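Local coordinates for protein ADP-ribosyltransferase (Staphylococcus aureus, PDB 1OJQ) that binds NAD+ and probably transfers its ADP-ribose unit to a target protein, as a C3-type mono-ADP-ribosyltransferase exoenzyme, at residues 182-194 and 200-212. Residues are numbered along the deposited sequence; the frame is centred on the assembly and turned at random.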
ATOM      1  N   LEU A 182      -1.556  -7.129   2.288  1.00  6.22           N
ATOM      2  CA  LEU A 182      -0.136  -7.084   1.928  1.00  5.26           C
ATOM      3  C   LEU A 182       0.031  -7.418   0.456  1.00  4.94           C
ATOM      4  O   LEU A 182      -0.438  -8.481   0.045  1.00  7.50           O
ATOM      5  CB  LEU A 182       0.610  -8.056   2.845  1.00  7.24           C
ATOM      6  CG  LEU A 182       2.133  -7.944   2.856  1.00 18.59           C
ATOM      7  CD1 LEU A 182       2.564  -6.554   3.310  1.00 14.47           C
ATOM      8  CD2 LEU A 182       2.714  -9.054   3.721  1.00  8.77           C
ATOM      9  N   LEU A 183       0.657  -6.570  -0.348  1.00  6.21           N
ATOM     10  CA  LEU A 183       0.878  -6.825  -1.771  1.00  5.60           C
ATOM     11  C   LEU A 183       2.300  -7.284  -2.063  1.00  5.03           C
ATOM     12  O   LEU A 183       3.232  -6.951  -1.321  1.00  6.15           O
ATOM     13  CB  LEU A 183       0.571  -5.553  -2.593  1.00  3.59           C
ATOM     14  CG  LEU A 183      -0.796  -4.894  -2.320  1.00  7.72           C
ATOM     15  CD1 LEU A 183      -0.957  -3.607  -3.123  1.00  8.63           C
ATOM     16  CD2 LEU A 183      -1.898  -5.898  -2.608  1.00 11.18           C
ATOM     17  N   PRO A 184       2.507  -8.042  -3.131  1.00  4.28           N
ATOM     18  CA  PRO A 184       3.812  -8.537  -3.513  1.00  2.60           C
ATOM     19  C   PRO A 184       4.845  -7.424  -3.661  1.00  5.88           C
ATOM     20  O   PRO A 184       4.530  -6.288  -4.013  1.00  7.60           O
ATOM     21  CB  PRO A 184       3.591  -9.098  -4.928  1.00  6.63           C
ATOM     22  CG  PRO A 184       2.150  -9.460  -4.956  1.00  9.71           C
ATOM     23  CD  PRO A 184       1.447  -8.492  -4.051  1.00  5.16           C
ATOM     24  N   ARG A 185       6.084  -7.813  -3.414  1.00  6.21           N
ATOM     25  CA  ARG A 185       7.195  -6.918  -3.727  1.00  3.07           C
ATOM     26  C   ARG A 185       7.170  -6.628  -5.223  1.00  7.29           C
ATOM     27  O   ARG A 185       6.785  -7.457  -6.038  1.00  8.25           O
ATOM     28  CB  ARG A 185       8.524  -7.504  -3.280  1.00  4.63           C
ATOM     29  CG  ARG A 185       8.923  -8.801  -4.002  1.00  5.91           C
ATOM     30  CD  ARG A 185      10.142  -9.378  -3.283  1.00  7.86           C
ATOM     31  NE  ARG A 185      10.634 -10.598  -3.904  1.00  6.47           N
ATOM     32  CZ  ARG A 185      11.636 -10.628  -4.768  1.00  7.03           C
ATOM     33  NH1 ARG A 185      12.242  -9.489  -5.108  1.00  8.92           N
ATOM     34  NH2 ARG A 185      12.039 -11.774  -5.297  1.00 12.06           N
ATOM     35  N   GLY A 186       7.573  -5.408  -5.583  1.00  6.44           N
ATOM     36  CA  GLY A 186       7.646  -5.069  -6.997  1.00  9.07           C
ATOM     37  C   GLY A 186       6.288  -4.667  -7.560  1.00 12.40           C
ATOM     38  O   GLY A 186       6.047  -4.719  -8.770  1.00 11.04           O
ATOM     39  N   THR A 187       5.390  -4.253  -6.670  1.00  6.96           N
ATOM     40  CA  THR A 187       4.089  -3.743  -7.089  1.00  6.01           C
ATOM     41  C   THR A 187       4.278  -2.469  -7.902  1.00  8.59           C
ATOM     42  O   THR A 187       5.052  -1.591  -7.543  1.00  8.92           O
ATOM     43  CB  THR A 187       3.166  -3.506  -5.872  1.00  8.28           C
ATOM     44  OG1 THR A 187       2.700  -4.779  -5.376  1.00  8.03           O
ATOM     45  CG2 THR A 187       1.920  -2.722  -6.248  1.00  7.75           C
ATOM     46  N   GLU A 188       3.539  -2.387  -9.012  1.00  6.21           N
ATOM     47  CA  GLU A 188       3.546  -1.180  -9.822  1.00  8.51           C
ATOM     48  C   GLU A 188       2.148  -0.594  -9.907  1.00  8.32           C
ATOM     49  O   GLU A 188       1.200  -1.371 -10.062  1.00  7.91           O
ATOM     50  CB  GLU A 188       4.004  -1.479 -11.253  1.00  8.82           C
ATOM     51  CG  GLU A 188       5.398  -2.090 -11.304  1.00  8.90           C
ATOM     52  CD  GLU A 188       5.678  -2.574 -12.729  1.00 17.77           C
ATOM     53  OE1 GLU A 188       5.045  -3.574 -13.139  1.00 19.99           O
ATOM     54  OE2 GLU A 188       6.525  -1.920 -13.370  1.00 16.69           O
ATOM     55  N   TYR A 189       2.053   0.730  -9.844  1.00  9.44           N
ATOM     56  CA  TYR A 189       0.742   1.365 -10.006  1.00  6.40           C
ATOM     57  C   TYR A 189       0.893   2.559 -10.946  1.00  6.66           C
ATOM     58  O   TYR A 189       1.932   3.225 -10.892  1.00  7.15           O
ATOM     59  CB  TYR A 189       0.136   1.794  -8.677  1.00 10.11           C
ATOM     60  CG  TYR A 189       1.008   2.646  -7.788  1.00 12.09           C
ATOM     61  CD1 TYR A 189       0.903   4.036  -7.809  1.00 14.15           C
ATOM     62  CD2 TYR A 189       1.928   2.049  -6.933  1.00 14.23           C
ATOM     63  CE1 TYR A 189       1.707   4.812  -6.985  1.00 12.99           C
ATOM     64  CE2 TYR A 189       2.733   2.824  -6.111  1.00 17.17           C
ATOM     65  CZ  TYR A 189       2.606   4.200  -6.153  1.00 15.67           C
ATOM     66  OH  TYR A 189       3.406   4.981  -5.340  1.00 19.43           O
ATOM     67  N   ALA A 190      -0.131   2.728 -11.772  1.00  8.88           N
ATOM     68  CA  ALA A 190      -0.234   3.800 -12.747  1.00  9.11           C
ATOM     69  C   ALA A 190      -1.227   4.845 -12.230  1.00  8.13           C
ATOM     70  O   ALA A 190      -2.395   4.540 -12.043  1.00  8.08           O
ATOM     71  CB  ALA A 190      -0.665   3.309 -14.115  1.00  9.20           C
ATOM     72  N   VAL A 191      -0.717   6.050 -11.993  1.00  9.55           N
ATOM     73  CA  VAL A 191      -1.538   7.077 -11.362  1.00  7.07           C
ATOM     74  C   VAL A 191      -2.557   7.637 -12.347  1.00  6.91           C
ATOM     75  O   VAL A 191      -2.192   8.046 -13.444  1.00 12.16           O
ATOM     76  CB  VAL A 191      -0.647   8.207 -10.810  1.00  5.06           C
ATOM     77  CG1 VAL A 191      -1.535   9.354 -10.342  1.00  6.41           C
ATOM     78  CG2 VAL A 191       0.222   7.668  -9.683  1.00 10.53           C
ATOM     79  N   GLY A 192      -3.828   7.669 -11.973  1.00  5.86           N
ATOM     80  CA  GLY A 192      -4.916   8.240 -12.742  1.00  7.77           C
ATOM     81  C   GLY A 192      -5.084   9.728 -12.458  1.00 13.12           C
ATOM     82  O   GLY A 192      -5.282  10.537 -13.372  1.00 13.47           O
ATOM     83  N   SER A 193      -5.018  10.113 -11.177  1.00  6.82           N
ATOM     84  CA  SER A 193      -5.246  11.509 -10.831  1.00  4.71           C
ATOM     85  C   SER A 193      -4.735  11.799  -9.424  1.00  8.68           C
ATOM     86  O   SER A 193      -4.567  10.881  -8.632  1.00  8.48           O
ATOM     87  CB  SER A 193      -6.743  11.838 -10.853  1.00  9.25           C
ATOM     88  OG  SER A 193      -7.473  11.134  -9.840  1.00 12.54           O
ATOM     89  N   VAL A 194      -4.539  13.085  -9.178  1.00  6.48           N
ATOM     90  CA  VAL A 194      -4.245  13.614  -7.853  1.00  4.72           C
ATOM     91  C   VAL A 194      -5.242  14.720  -7.546  1.00 10.74           C
ATOM     92  O   VAL A 194      -5.231  15.746  -8.235  1.00 13.96           O
ATOM     93  CB  VAL A 194      -2.815  14.173  -7.726  1.00  3.96           C
ATOM     94  CG1 VAL A 194      -2.599  14.595  -6.270  1.00  4.44           C
ATOM     95  CG2 VAL A 194      -1.789  13.164  -8.181  1.00  8.25           C
ATOM     96  N   LYS A 200     -10.462  19.464   1.483  1.00 21.34           N
ATOM     97  CA  LYS A 200      -9.199  19.979   0.995  1.00 15.68           C
ATOM     98  C   LYS A 200      -8.082  19.708   2.009  1.00 15.80           C
ATOM     99  O   LYS A 200      -6.982  20.258   1.911  1.00 13.78           O
ATOM    100  CB  LYS A 200      -9.275  21.471   0.673  1.00 18.24           C
ATOM    101  CG  LYS A 200     -10.151  21.786  -0.539  1.00 20.48           C
ATOM    102  CD  LYS A 200     -10.154  23.291  -0.792  1.00 19.95           C
ATOM    103  N   ARG A 201      -8.344  18.835   2.972  1.00 11.03           N
ATOM    104  CA  ARG A 201      -7.370  18.552   4.013  1.00  5.90           C
ATOM    105  C   ARG A 201      -6.693  17.216   3.785  1.00 12.39           C
ATOM    106  O   ARG A 201      -5.865  16.760   4.581  1.00 13.15           O
ATOM    107  CB  ARG A 201      -8.046  18.580   5.388  1.00 14.47           C
ATOM    108  CG  ARG A 201      -8.656  19.923   5.749  1.00 22.71           C
ATOM    109  CD  ARG A 201      -8.852  20.041   7.263  1.00 25.40           C
ATOM    110  NE  ARG A 201      -8.971  21.460   7.622  1.00 23.45           N
ATOM    111  CZ  ARG A 201     -10.096  22.142   7.418  1.00 27.54           C
ATOM    112  NH1 ARG A 201     -11.157  21.544   6.888  1.00 26.51           N
ATOM    113  NH2 ARG A 201     -10.147  23.424   7.756  1.00 20.68           N
ATOM    114  N   LYS A 202      -7.045  16.592   2.662  1.00 11.52           N
ATOM    115  CA  LYS A 202      -6.394  15.336   2.319  1.00 11.96           C
ATOM    116  C   LYS A 202      -6.065  15.345   0.827  1.00 13.98           C
ATOM    117  O   LYS A 202      -6.856  15.830   0.015  1.00 16.09           O
ATOM    118  CB  LYS A 202      -7.294  14.157   2.687  1.00 19.10           C
ATOM    119  CG  LYS A 202      -6.598  12.808   2.719  1.00 27.95           C
ATOM    120  CD  LYS A 202      -7.469  11.775   3.421  1.00 28.82           C
ATOM    121  CE  LYS A 202      -8.506  11.187   2.479  1.00 34.47           C
ATOM    122  NZ  LYS A 202      -9.433  10.236   3.172  1.00 29.55           N
ATOM    123  N   ILE A 203      -4.893  14.834   0.458  1.00  8.26           N
ATOM    124  CA  ILE A 203      -4.564  14.716  -0.958  1.00  5.14           C
ATOM    125  C   ILE A 203      -4.772  13.273  -1.408  1.00  9.74           C
ATOM    126  O   ILE A 203      -4.141  12.356  -0.883  1.00 11.63           O
ATOM    127  CB  ILE A 203      -3.123  15.187  -1.218  1.00  6.56           C
ATOM    128  CG1 ILE A 203      -2.897  16.630  -0.750  1.00  7.66           C
ATOM    129  CG2 ILE A 203      -2.734  15.038  -2.686  1.00  7.72           C
ATOM    130  CD1 ILE A 203      -1.429  17.005  -0.618  1.00  8.73           C
ATOM    131  N   ILE A 204      -5.647  13.051  -2.397  1.00  7.34           N
ATOM    132  CA  ILE A 204      -5.909  11.676  -2.821  1.00  6.88           C
ATOM    133  C   ILE A 204      -5.272  11.390  -4.178  1.00  9.92           C
ATOM    134  O   ILE A 204      -5.549  12.036  -5.198  1.00  8.95           O
ATOM    135  CB  ILE A 204      -7.426  11.415  -2.846  1.00  6.68           C
ATOM    136  CG1 ILE A 204      -8.117  11.709  -1.499  1.00 12.15           C
ATOM    137  CG2 ILE A 204      -7.730   9.990  -3.305  1.00 10.80           C
ATOM    138  CD1 ILE A 204      -9.559  11.260  -1.447  1.00 33.20           C
ATOM    139  N   ILE A 205      -4.369  10.409  -4.199  1.00  4.83           N
ATOM    140  CA  ILE A 205      -3.726   9.932  -5.413  1.00  4.72           C
ATOM    141  C   ILE A 205      -4.404   8.622  -5.806  1.00 10.50           C
ATOM    142  O   ILE A 205      -4.285   7.646  -5.060  1.00  6.06           O
ATOM    143  CB  ILE A 205      -2.211   9.700  -5.230  1.00 12.85           C
ATOM    144  CG1 ILE A 205      -1.483  10.933  -4.686  1.00  6.81           C
ATOM    145  CG2 ILE A 205      -1.583   9.184  -6.527  1.00  9.63           C
ATOM    146  CD1 ILE A 205      -0.081  10.701  -4.177  1.00 10.51           C
ATOM    147  N   THR A 206      -5.143   8.615  -6.913  1.00  8.94           N
ATOM    148  CA  THR A 206      -5.866   7.419  -7.343  1.00  6.89           C
ATOM    149  C   THR A 206      -5.050   6.710  -8.408  1.00  7.99           C
ATOM    150  O   THR A 206      -4.564   7.374  -9.325  1.00  8.56           O
ATOM    151  CB  THR A 206      -7.252   7.747  -7.903  1.00  9.15           C
ATOM    152  OG1 THR A 206      -8.024   8.417  -6.888  1.00  8.49           O
ATOM    153  CG2 THR A 206      -7.966   6.459  -8.304  1.00  6.50           C
ATOM    154  N   ALA A 207      -4.845   5.405  -8.299  1.00  4.54           N
ATOM    155  CA  ALA A 207      -3.995   4.691  -9.247  1.00  4.58           C
ATOM    156  C   ALA A 207      -4.480   3.262  -9.486  1.00  9.97           C
ATOM    157  O   ALA A 207      -5.233   2.684  -8.693  1.00  9.39           O
ATOM    158  CB  ALA A 207      -2.556   4.672  -8.725  1.00  6.98           C
ATOM    159  N   VAL A 208      -4.013   2.675 -10.576  1.00  7.53           N
ATOM    160  CA  VAL A 208      -4.335   1.294 -10.913  1.00  7.17           C
ATOM    161  C   VAL A 208      -3.107   0.389 -10.852  1.00  9.67           C
ATOM    162  O   VAL A 208      -2.118   0.661 -11.529  1.00  6.38           O
ATOM    163  CB  VAL A 208      -4.932   1.243 -12.331  1.00 10.65           C
ATOM    164  CG1 VAL A 208      -5.350  -0.176 -12.687  1.00 11.09           C
ATOM    165  CG2 VAL A 208      -6.106   2.207 -12.374  1.00 14.57           C
ATOM    166  N   VAL A 209      -3.200  -0.667 -10.047  1.00  5.36           N
ATOM    167  CA  VAL A 209      -2.102  -1.628  -9.920  1.00  6.15           C
ATOM    168  C   VAL A 209      -2.079  -2.614 -11.077  1.00  4.54           C
ATOM    169  O   VAL A 209      -3.110  -3.092 -11.551  1.00  8.90           O
ATOM    170  CB  VAL A 209      -2.243  -2.411  -8.594  1.00 11.92           C
ATOM    171  CG1 VAL A 209      -1.378  -3.660  -8.546  1.00 10.94           C
ATOM    172  CG2 VAL A 209      -1.901  -1.526  -7.392  1.00  8.62           C
ATOM    173  N   PHE A 210      -0.896  -2.950 -11.566  1.00  7.22           N
ATOM    174  CA  PHE A 210      -0.714  -3.962 -12.594  1.00  6.81           C
ATOM    175  C   PHE A 210      -0.885  -5.341 -11.947  1.00  8.43           C
ATOM    176  O   PHE A 210      -0.308  -5.580 -10.882  1.00  9.16           O
ATOM    177  CB  PHE A 210       0.663  -3.875 -13.237  1.00  9.35           C
ATOM    178  CG  PHE A 210       0.886  -2.763 -14.247  1.00 13.68           C
ATOM    179  CD1 PHE A 210      -0.116  -1.859 -14.563  1.00 12.90           C
ATOM    180  CD2 PHE A 210       2.119  -2.635 -14.878  1.00 14.70           C
ATOM    181  CE1 PHE A 210       0.103  -0.849 -15.490  1.00 15.18           C
ATOM    182  CE2 PHE A 210       2.343  -1.621 -15.800  1.00 14.84           C
ATOM    183  CZ  PHE A 210       1.342  -0.714 -16.092  1.00 12.58           C
ATOM    184  N   LYS A 211      -1.666  -6.219 -12.543  1.00  7.43           N
ATOM    185  CA  LYS A 211      -1.827  -7.556 -11.981  1.00  6.74           C
ATOM    186  C   LYS A 211      -0.493  -8.287 -11.892  1.00  9.48           C
ATOM    187  O   LYS A 211       0.352  -8.250 -12.798  1.00  7.76           O
ATOM    188  CB  LYS A 211      -2.790  -8.351 -12.857  1.00  7.05           C
ATOM    189  CG  LYS A 211      -3.176  -9.731 -12.325  1.00 11.01           C
ATOM    190  CD  LYS A 211      -4.404 -10.132 -13.134  1.00 16.98           C
ATOM    191  CE  LYS A 211      -5.340 -11.095 -12.454  1.00 22.24           C
ATOM    192  NZ  LYS A 211      -6.040 -11.908 -13.499  1.00 23.44           N
ATOM    193  N   LYS A 212      -0.341  -8.982 -10.756  1.00  8.25           N
ATOM    194  CA  LYS A 212       0.784  -9.866 -10.529  1.00 11.14           C
ATOM    195  C   LYS A 212       0.303 -11.263 -10.125  1.00 14.18           C
ATOM    196  O   LYS A 212       1.046 -12.216 -10.431  1.00 13.27           O
ATOM    197  CB  LYS A 212       1.745  -9.358  -9.439  1.00  9.68           C
ATOM    198  CG  LYS A 212       2.642  -8.240  -9.953  1.00 18.26           C
ATOM    199  CD  LYS A 212       3.485  -7.621  -8.859  1.00 23.86           C
ATOM    200  CE  LYS A 212       4.751  -8.406  -8.570  1.00 28.51           C
ATOM    201  NZ  LYS A 212       5.616  -8.620  -9.759  1.00 22.31           N
ATOM    202  OXT LYS A 212      -0.787 -11.375  -9.515  1.00  8.07           O
TER
HETATM  203  O   HOH W   1       6.220  -6.404 -10.727  1.00 25.42           O
HETATM  204  O   HOH W   2       2.100  -4.765  -9.780  1.00  7.09           O
HETATM  205  O   HOH W   3      -7.598  11.161  -6.883  1.00  9.98           O
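Val194 lays its CG1 methyl against CG2 of Ile203, 3.6 Å away, the two side chains meeting at a slant, and runs alongside Ile205, whose CG1 is 4.1 Å from the same methyl. With CG1 anti to its backbone N (chi1 -176°), Val194 turns that branch toward the second strand, where it touches both isoleucines. On the same buried face Ile205 turns CG2 to CG1 of Val191, and the methyl of Ala207 meets CD1 of Tyr189 at 3.6 Å, while the far end of that ring leads away from 200-212 and its OH is hydrogen-bonded to the hydroxyl of Tyr91. The hairpin of strands 187-196 and 203-209 illustrates how an antiparallel pair absorbs an extra residue: Ala190 and Val208 exchange two backbone hydrogen bonds, then the register slips by one in a classic beta bulge. There Thr206 O accepts a 2.8 Å bond from Gly192 N and a weak one from Ser193 N. In the mixed sheet of the ADP-ribosyltransferase fold, strands 130-133 and 152-158 flank the hairpin, and the side chain of Thr187 lies about 5 Å from that of NAD+-binding Glu133. On the more open face, one water joins Ser193 OG, Thr206 OG1 and Ile204 O. Near the chain's C-terminal end, Glu188 brings OE1 to 3.5 Å from CD2 of Phe210, carboxylate and ring planes nearly perpendicular (83°). Lys212 passes CE 3.4 Å from Arg185 O.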